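Local atomic coordinates of glucose-6-phosphate isomerase (Plasmodium falciparum, PDB entry 3QKI), a protein that probably catalyses the reversible conversion of alpha-D-glucose 6-phosphate to beta-D-fructose 6-phosphate, an early step of glycolysis that also serves gluconeogenesis. Residues A[249-252]-A[253-256]; A[137-140]-A[141-145]; A[320-323]-A[324-328]. All coordinates share one frame; numbering follows the deposited sequence.

Contact 1 (A[249-252]-A[253-256]); sequences SKTF and TTAE
S249 and T254 are joined through their hydroxyls: S249 OG lies 2.6 Å from T254 OG1, a short hydrogen bond in which either oxygen could be the donor. It closes the loop 249-254, between strand 243-248 and helix 255-268, into a compact turn. T254 is the N-cap of that helix, yet its OG1 makes no capping bond. S249 OG also accepts from the backbone N-H of F252, an ST motif, with F252 N 2.9 Å from S249 OG and a bent N-H...O angle of 135°. With OG trans to its backbone N (chi1 170°), the hydroxyl lies where F252 N and T254 OG1 both come within bonding distance. Further out, the side chains of T251 and T253 cross at about a right angle, and T251 OG1 comes 2.9 Å from T253 OG1.

Behind this shell, F252 carries positive phi (65°) and sends its ring away from the threonines, against L291 and T292 of helix 289-295; S249 O lies at the ring's edge, in its plane. S286 OG hydrogen-bonds to S249 O and K250 O, which must share its one proton, while K250 NZ bonds to T287 OG1. On the helix, E256 packs on H429 of the second subunit.

S249, K250, T251 and T254 all bind beta-D-fructose 6-phosphate in this protein, although none is bound to this chain. A hydroxyl-rich turn leading into a helix N-terminus suits an anion, consistent with the sugar-phosphate loop of SIS domains. The S249–T254 bond probably helps hold these two binding residues in place before the sugar phosphate arrives.

Contact 2 (A[137-140]-A[141-145]); sequences EDVH and GVLKK
K144 and H140 share the shortest of four successive i-to-i+4 backbone bonds, K144 N to H140 O at 2.9 Å. L143 N reaches V139 O at 3.0 Å, and D138 O and E137 O take the N-H groups of V142 and G141, so this is regular alpha-helix, near the start of helix 135-154. With CG trans to its carbonyl carbon (chi1 -78°), the K144 chain is laid back along the previous turn; its CB, CG and CD all pass close to H140 O, CG at 3.3 Å.

Outside the two segments, I118 O takes a hydrogen bond from H140 NE2 and helps fix the ring's rotation. V139 CG1 lies over one ring face, 4.2 Å above the plane and offset toward the rim, and L143 CD1 approaches obliquely, 3.9 Å from ND1. V139 and L143, one turn apart, run alongside each other, CG1 and CD1 4.1 Å apart, and L143 continues onto L337 and Y330 of helix 330-349. On the next flank V142 CG2 rests 3.4 Å from D138 O.

With I118 O as its partner, NE2 should carry a proton. K144 NZ is 5.6 Å from H140 ND1, not in contact, yet its charge would probably discourage a second proton there, consistent with a neutral imidazole beside aliphatic neighbours.

Contact 3 (A[320-323]-A[324-328]); sequences GILP and LSIAF
A327, whose N-H bonds to P323 O one turn back, sets its CB over the centre of the F328 ring, 3.9 Å above the plane. The same ring meets two outside aromatics at steep inclinations, Y192 at about 55° and F523 at about 65°. P323 brings a ring of another kind: its N has no hydrogen to give the preceding turn, and the helix kinks where that bond is missing.

Around the kink the remaining bonds hold. L324 N bonds to G320 O at 3.0 Å. I321 O is gripped twice by S325, through the backbone N at 3.0 Å and through OG at 2.8 Å, the two donors arriving from opposite faces of the carbonyl plane. With OG trans to its carbonyl carbon (chi1 -68°), the hydroxyl folds back along the helix and donates to I321 O. L322 and I326 run side by side, their CD1 atoms 4.0 Å apart.

Every flank of helix 318-328 involved here is buried: P323 and I326 press on strand 243-248, L324 and F328 on helix 179-197, S325 on helices 135-154 and 330-349.

How the contacts relate
Contacts 2 and 3 are turns of two packed helices and touch directly, L143 CD2 lying 3.9 Å from I321 CG2, whereas contact 1 stands clear of both, its nearest atoms about 10 Å from contact 3 and about 11 Å from contact 2. Contact 3 is wholly buried, and its one side-chain hydroxyl in the bonding turns back on its own helix. Contact 2 is half buried, with an apolar flank and a charged, exposed one. Contact 1 is partly buried and runs on hydroxyls at a ligand site. Strand 243-248 links the extremes: contact 3 packs against it, and contact 1 begins where it ends.

Contact 1 (A[249-252]-A[253-256])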
ATOM      1  N   SER A 249      12.910  -1.854  20.345  1.00 16.70           N
ATOM      2  CA  SER A 249      13.018  -3.321  20.337  1.00 16.62           C
ATOM      3  C   SER A 249      12.889  -3.808  21.762  1.00 20.55           C
ATOM      4  O   SER A 249      13.740  -3.470  22.595  1.00 20.37           O
ATOM      5  CB  SER A 249      14.365  -3.778  19.757  1.00 16.66           C
ATOM      6  OG  SER A 249      14.554  -5.166  19.956  1.00 17.69           O
ATOM      7  N   LYS A 250      11.855  -4.624  22.043  1.00 18.31           N
ATOM      8  CA  LYS A 250      11.673  -5.158  23.403  1.00 18.65           C
ATOM      9  C   LYS A 250      12.945  -5.883  23.928  1.00 23.59           C
ATOM     10  O   LYS A 250      13.442  -5.561  25.008  1.00 23.22           O
ATOM     11  CB  LYS A 250      10.440  -6.077  23.447  1.00 21.60           C
ATOM     12  CG  LYS A 250      10.074  -6.593  24.845  1.00 29.68           C
ATOM     13  CD  LYS A 250       9.527  -5.517  25.777  1.00 42.62           C
ATOM     14  CE  LYS A 250       8.687  -6.091  26.904  1.00 52.47           C
ATOM     15  NZ  LYS A 250       9.507  -6.838  27.903  1.00 53.45           N
ATOM     16  N   THR A 251      13.486  -6.820  23.135  1.00 19.54           N
ATOM     17  CA  THR A 251      14.667  -7.609  23.499  1.00 18.69           C
ATOM     18  C   THR A 251      16.008  -6.906  23.271  1.00 22.26           C
ATOM     19  O   THR A 251      17.012  -7.323  23.845  1.00 21.49           O
ATOM     20  CB  THR A 251      14.654  -8.922  22.715  1.00 27.25           C
ATOM     21  OG1 THR A 251      14.738  -8.642  21.315  1.00 26.06           O
ATOM     22  CG2 THR A 251      13.422  -9.776  23.025  1.00 29.32           C
ATOM     23  N   PHE A 252      16.047  -5.912  22.356  1.00 17.54           N
ATOM     24  CA  PHE A 252      17.256  -5.219  21.934  1.00 16.75           C
ATOM     25  C   PHE A 252      18.180  -6.199  21.222  1.00 20.60           C
ATOM     26  O   PHE A 252      19.385  -5.981  21.178  1.00 19.01           O
ATOM     27  CB  PHE A 252      17.944  -4.428  23.080  1.00 17.48           C
ATOM     28  CG  PHE A 252      18.243  -2.997  22.691  1.00 17.32           C
ATOM     29  CD1 PHE A 252      17.218  -2.128  22.344  1.00 17.69           C
ATOM     30  CD2 PHE A 252      19.551  -2.511  22.699  1.00 17.42           C
ATOM     31  CE1 PHE A 252      17.493  -0.806  22.003  1.00 17.74           C
ATOM     32  CE2 PHE A 252      19.822  -1.180  22.348  1.00 17.22           C
ATOM     33  CZ  PHE A 252      18.796  -0.347  21.983  1.00 14.09           C
ATOM     34  N   THR A 253      17.589  -7.284  20.637  1.00 18.51           N
ATOM     35  CA  THR A 253      18.327  -8.306  19.877  1.00 17.52           C
ATOM     36  C   THR A 253      17.716  -8.526  18.493  1.00 19.05           C
ATOM     37  O   THR A 253      18.301  -9.237  17.689  1.00 16.04           O
ATOM     38  CB  THR A 253      18.438  -9.642  20.630  1.00 24.98           C
ATOM     39  OG1 THR A 253      17.138 -10.175  20.840  1.00 27.16           O
ATOM     40  CG2 THR A 253      19.209  -9.540  21.935  1.00 25.48           C
ATOM     41  N   THR A 254      16.544  -7.927  18.211  1.00 17.26           N
ATOM     42  CA  THR A 254      15.871  -8.034  16.895  1.00 15.48           C
ATOM     43  C   THR A 254      16.893  -7.818  15.775  1.00 18.43           C
ATOM     44  O   THR A 254      17.476  -6.742  15.694  1.00 16.20           O
ATOM     45  CB  THR A 254      14.796  -6.952  16.784  1.00 21.87           C
ATOM     46  OG1 THR A 254      14.086  -6.868  18.005  1.00 23.47           O
ATOM     47  CG2 THR A 254      13.859  -7.193  15.627  1.00 22.22           C
ATOM     48  N   ALA A 255      17.131  -8.844  14.940  1.00 17.70           N
ATOM     49  CA  ALA A 255      18.161  -8.831  13.895  1.00 17.49           C
ATOM     50  C   ALA A 255      18.221  -7.568  13.017  1.00 21.37           C
ATOM     51  O   ALA A 255      19.270  -6.934  12.957  1.00 22.95           O
ATOM     52  CB  ALA A 255      18.091 -10.100  13.051  1.00 17.81           C
ATOM     53  N   GLU A 256      17.107  -7.190  12.391  1.00 17.13           N
ATOM     54  CA  GLU A 256      16.999  -6.042  11.479  1.00 15.29           C
ATOM     55  C   GLU A 256      17.164  -4.716  12.204  1.00 14.91           C
ATOM     56  O   GLU A 256      17.973  -3.890  11.791  1.00 14.15           O
ATOM     57  CB  GLU A 256      15.643  -6.060  10.715  1.00 16.83           C
ATOM     58  CG  GLU A 256      15.429  -7.292   9.851  1.00 28.31           C
ATOM     59  CD  GLU A 256      14.863  -8.509  10.549  1.00 32.95           C
ATOM     60  OE1 GLU A 256      14.594  -9.515   9.853  1.00 30.18           O
ATOM     61  OE2 GLU A 256      14.695  -8.459  11.790  1.00 20.45           O
TER

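Contact 2 (A[137-140]-A[141-145])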
ATOM      1  N   GLU A 137       0.523   1.854  37.659  1.00 16.02           N
ATOM      2  CA  GLU A 137       1.622   2.586  38.265  1.00 16.44           C
ATOM      3  C   GLU A 137       2.850   2.552  37.342  1.00 19.40           C
ATOM      4  O   GLU A 137       3.542   3.551  37.212  1.00 19.65           O
ATOM      5  CB  GLU A 137       1.962   2.011  39.641  1.00 18.81           C
ATOM      6  CG  GLU A 137       0.840   2.244  40.644  1.00 35.02           C
ATOM      7  CD  GLU A 137       0.826   3.565  41.397  1.00 83.52           C
ATOM      8  OE1 GLU A 137       1.715   4.418  41.160  1.00 86.88           O
ATOM      9  OE2 GLU A 137      -0.087   3.740  42.237  1.00 91.14           O
ATOM     10  N   ASP A 138       3.094   1.413  36.674  1.00 15.84           N
ATOM     11  CA  ASP A 138       4.181   1.262  35.710  1.00 15.41           C
ATOM     12  C   ASP A 138       3.859   2.095  34.464  1.00 21.03           C
ATOM     13  O   ASP A 138       4.749   2.773  33.952  1.00 22.58           O
ATOM     14  CB  ASP A 138       4.343  -0.210  35.310  1.00 17.80           C
ATOM     15  CG  ASP A 138       4.897  -1.112  36.392  1.00 29.32           C
ATOM     16  OD1 ASP A 138       5.934  -0.760  36.979  1.00 26.40           O
ATOM     17  OD2 ASP A 138       4.316  -2.198  36.612  1.00 41.10           O
ATOM     18  N   VAL A 139       2.588   2.047  33.997  1.00 17.37           N
ATOM     19  CA  VAL A 139       2.090   2.773  32.818  1.00 16.21           C
ATOM     20  C   VAL A 139       2.337   4.269  33.032  1.00 19.53           C
ATOM     21  O   VAL A 139       2.979   4.924  32.198  1.00 17.82           O
ATOM     22  CB  VAL A 139       0.594   2.459  32.525  1.00 19.15           C
ATOM     23  CG1 VAL A 139      -0.008   3.445  31.515  1.00 18.30           C
ATOM     24  CG2 VAL A 139       0.407   1.017  32.050  1.00 18.92           C
ATOM     25  N   HIS A 140       1.840   4.798  34.164  1.00 15.57           N
ATOM     26  CA  HIS A 140       2.032   6.205  34.481  1.00 16.15           C
ATOM     27  C   HIS A 140       3.445   6.653  34.832  1.00 20.20           C
ATOM     28  O   HIS A 140       3.778   7.805  34.582  1.00 19.80           O
ATOM     29  CB  HIS A 140       0.952   6.736  35.410  1.00 16.79           C
ATOM     30  CG  HIS A 140      -0.348   6.827  34.703  1.00 19.36           C
ATOM     31  ND1 HIS A 140      -0.631   7.880  33.855  1.00 21.35           N
ATOM     32  CD2 HIS A 140      -1.382   5.963  34.688  1.00 20.82           C
ATOM     33  CE1 HIS A 140      -1.843   7.645  33.381  1.00 20.18           C
ATOM     34  NE2 HIS A 140      -2.334   6.498  33.852  1.00 20.41           N
ATOM     35  N   GLY A 141       4.262   5.748  35.373  1.00 17.68           N
ATOM     36  CA  GLY A 141       5.666   6.024  35.665  1.00 16.98           C
ATOM     37  C   GLY A 141       6.384   6.319  34.358  1.00 21.60           C
ATOM     38  O   GLY A 141       7.121   7.302  34.252  1.00 21.11           O
ATOM     39  N   VAL A 142       6.109   5.504  33.323  1.00 18.56           N
ATOM     40  CA  VAL A 142       6.687   5.692  31.983  1.00 16.91           C
ATOM     41  C   VAL A 142       6.140   6.958  31.320  1.00 20.32           C
ATOM     42  O   VAL A 142       6.927   7.745  30.807  1.00 21.48           O
ATOM     43  CB  VAL A 142       6.542   4.437  31.086  1.00 20.75           C
ATOM     44  CG1 VAL A 142       7.040   4.704  29.668  1.00 20.65           C
ATOM     45  CG2 VAL A 142       7.280   3.268  31.687  1.00 20.24           C
ATOM     46  N   LEU A 143       4.806   7.174  31.363  1.00 14.80           N
ATOM     47  CA  LEU A 143       4.192   8.356  30.774  1.00 15.00           C
ATOM     48  C   LEU A 143       4.751   9.667  31.376  1.00 19.20           C
ATOM     49  O   LEU A 143       5.059  10.590  30.623  1.00 14.65           O
ATOM     50  CB  LEU A 143       2.645   8.299  30.839  1.00 14.41           C
ATOM     51  CG  LEU A 143       1.979   7.296  29.903  1.00 16.91           C
ATOM     52  CD1 LEU A 143       0.492   7.250  30.132  1.00 17.16           C
ATOM     53  CD2 LEU A 143       2.262   7.635  28.442  1.00 17.55           C
ATOM     54  N   LYS A 144       4.986   9.697  32.718  1.00 16.64           N
ATOM     55  CA  LYS A 144       5.564  10.869  33.387  1.00 15.87           C
ATOM     56  C   LYS A 144       7.003  11.106  32.892  1.00 18.53           C
ATOM     57  O   LYS A 144       7.393  12.247  32.676  1.00 18.32           O
ATOM     58  CB  LYS A 144       5.558  10.687  34.911  1.00 16.71           C
ATOM     59  CG  LYS A 144       4.185  10.944  35.517  1.00 26.20           C
ATOM     60  CD  LYS A 144       4.113  10.318  36.906  1.00 34.71           C
ATOM     61  CE  LYS A 144       3.328  11.122  37.910  1.00 56.60           C
ATOM     62  NZ  LYS A 144       1.868  11.084  37.645  1.00 76.43           N
ATOM     63  N   LYS A 145       7.757  10.025  32.678  1.00 14.35           N
ATOM     64  CA  LYS A 145       9.123  10.077  32.185  1.00 14.72           C
ATOM     65  C   LYS A 145       9.131  10.645  30.743  1.00 18.26           C
ATOM     66  O   LYS A 145      10.009  11.451  30.402  1.00 17.87           O
ATOM     67  CB  LYS A 145       9.738   8.666  32.226  1.00 18.31           C
ATOM     68  CG  LYS A 145      11.222   8.618  31.931  1.00 26.78           C
ATOM     69  CD  LYS A 145      11.719   7.201  31.997  1.00 30.10           C
ATOM     70  CE  LYS A 145      13.058   7.009  31.370  1.00 31.77           C
ATOM     71  NZ  LYS A 145      14.114   7.695  32.132  1.00 44.91           N
TER

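Contact 3 (A[320-323]-A[324-328])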
ATOM      1  N   GLY A 320       5.191   4.360  20.674  1.00 15.27           N
ATOM      2  CA  GLY A 320       4.654   5.484  19.918  1.00 13.99           C
ATOM      3  C   GLY A 320       4.589   6.763  20.724  1.00 16.64           C
ATOM      4  O   GLY A 320       4.889   7.831  20.196  1.00 16.24           O
ATOM      5  N   ILE A 321       4.218   6.684  22.021  1.00 13.43           N
ATOM      6  CA  ILE A 321       4.069   7.894  22.842  1.00 11.30           C
ATOM      7  C   ILE A 321       5.360   8.704  22.974  1.00 14.48           C
ATOM      8  O   ILE A 321       5.298   9.919  22.945  1.00 11.71           O
ATOM      9  CB  ILE A 321       3.291   7.696  24.171  1.00 12.52           C
ATOM     10  CG1 ILE A 321       1.903   7.010  23.946  1.00 11.71           C
ATOM     11  CG2 ILE A 321       3.127   9.030  24.945  1.00 11.77           C
ATOM     12  CD1 ILE A 321       0.871   7.719  22.875  1.00 15.39           C
ATOM     13  N   LEU A 322       6.512   8.041  23.049  1.00 12.18           N
ATOM     14  CA  LEU A 322       7.767   8.787  23.116  1.00 12.43           C
ATOM     15  C   LEU A 322       8.086   9.573  21.820  1.00 14.76           C
ATOM     16  O   LEU A 322       8.131  10.801  21.907  1.00 12.32           O
ATOM     17  CB  LEU A 322       8.941   7.929  23.588  1.00 12.22           C
ATOM     18  CG  LEU A 322      10.300   8.595  23.510  1.00 16.49           C
ATOM     19  CD1 LEU A 322      10.446   9.713  24.558  1.00 15.91           C
ATOM     20  CD2 LEU A 322      11.371   7.582  23.618  1.00 16.10           C
ATOM     21  N   PRO A 323       8.222   8.970  20.609  1.00 12.47           N
ATOM     22  CA  PRO A 323       8.518   9.804  19.433  1.00 12.28           C
ATOM     23  C   PRO A 323       7.401  10.792  19.102  1.00 16.05           C
ATOM     24  O   PRO A 323       7.704  11.907  18.691  1.00 17.53           O
ATOM     25  CB  PRO A 323       8.750   8.789  18.315  1.00 13.39           C
ATOM     26  CG  PRO A 323       8.013   7.571  18.760  1.00 18.14           C
ATOM     27  CD  PRO A 323       8.204   7.537  20.249  1.00 14.48           C
ATOM     28  N   LEU A 324       6.131  10.424  19.337  1.00 11.89           N
ATOM     29  CA  LEU A 324       5.021  11.342  19.012  1.00 12.29           C
ATOM     30  C   LEU A 324       4.908  12.535  19.973  1.00 15.59           C
ATOM     31  O   LEU A 324       4.487  13.610  19.544  1.00 12.98           O
ATOM     32  CB  LEU A 324       3.678  10.591  18.871  1.00 11.91           C
ATOM     33  CG  LEU A 324       3.592   9.532  17.736  1.00 16.16           C
ATOM     34  CD1 LEU A 324       2.414   8.540  17.981  1.00 12.69           C
ATOM     35  CD2 LEU A 324       3.533  10.191  16.346  1.00 15.43           C
ATOM     36  N   SER A 325       5.274  12.351  21.262  1.00 12.15           N
ATOM     37  CA  SER A 325       5.301  13.449  22.231  1.00 12.90           C
ATOM     38  C   SER A 325       6.502  14.364  21.916  1.00 14.88           C
ATOM     39  O   SER A 325       6.403  15.550  22.121  1.00 16.41           O
ATOM     40  CB  SER A 325       5.427  12.919  23.658  1.00 15.05           C
ATOM     41  OG  SER A 325       4.257  12.223  24.048  1.00 18.33           O
ATOM     42  N   ILE A 326       7.598  13.836  21.377  1.00 12.50           N
ATOM     43  CA  ILE A 326       8.729  14.688  20.956  1.00 11.64           C
ATOM     44  C   ILE A 326       8.254  15.554  19.767  1.00 17.06           C
ATOM     45  O   ILE A 326       8.402  16.775  19.787  1.00 17.59           O
ATOM     46  CB  ILE A 326      10.007  13.880  20.620  1.00 14.09           C
ATOM     47  CG1 ILE A 326      10.644  13.290  21.911  1.00 14.19           C
ATOM     48  CG2 ILE A 326      11.037  14.754  19.829  1.00 15.57           C
ATOM     49  CD1 ILE A 326      11.631  12.150  21.681  1.00 13.15           C
ATOM     50  N   ALA A 327       7.631  14.917  18.766  1.00 14.13           N
ATOM     51  CA  ALA A 327       7.158  15.610  17.564  1.00 13.30           C
ATOM     52  C   ALA A 327       6.057  16.620  17.831  1.00 17.56           C
ATOM     53  O   ALA A 327       6.068  17.711  17.244  1.00 17.49           O
ATOM     54  CB  ALA A 327       6.686  14.587  16.530  1.00 13.94           C
ATOM     55  N   PHE A 328       5.084  16.266  18.705  1.00 13.29           N
ATOM     56  CA  PHE A 328       3.896  17.087  18.879  1.00 11.32           C
ATOM     57  C   PHE A 328       3.634  17.678  20.265  1.00 17.65           C
ATOM     58  O   PHE A 328       2.727  18.501  20.394  1.00 18.43           O
ATOM     59  CB  PHE A 328       2.660  16.291  18.448  1.00 11.83           C
ATOM     60  CG  PHE A 328       2.752  15.650  17.083  1.00 13.10           C
ATOM     61  CD1 PHE A 328       3.217  16.372  15.984  1.00 12.94           C
ATOM     62  CD2 PHE A 328       2.334  14.340  16.884  1.00 13.84           C
ATOM     63  CE1 PHE A 328       3.283  15.786  14.725  1.00 14.76           C
ATOM     64  CE2 PHE A 328       2.365  13.764  15.611  1.00 15.10           C
ATOM     65  CZ  PHE A 328       2.830  14.491  14.540  1.00 12.94           C
TER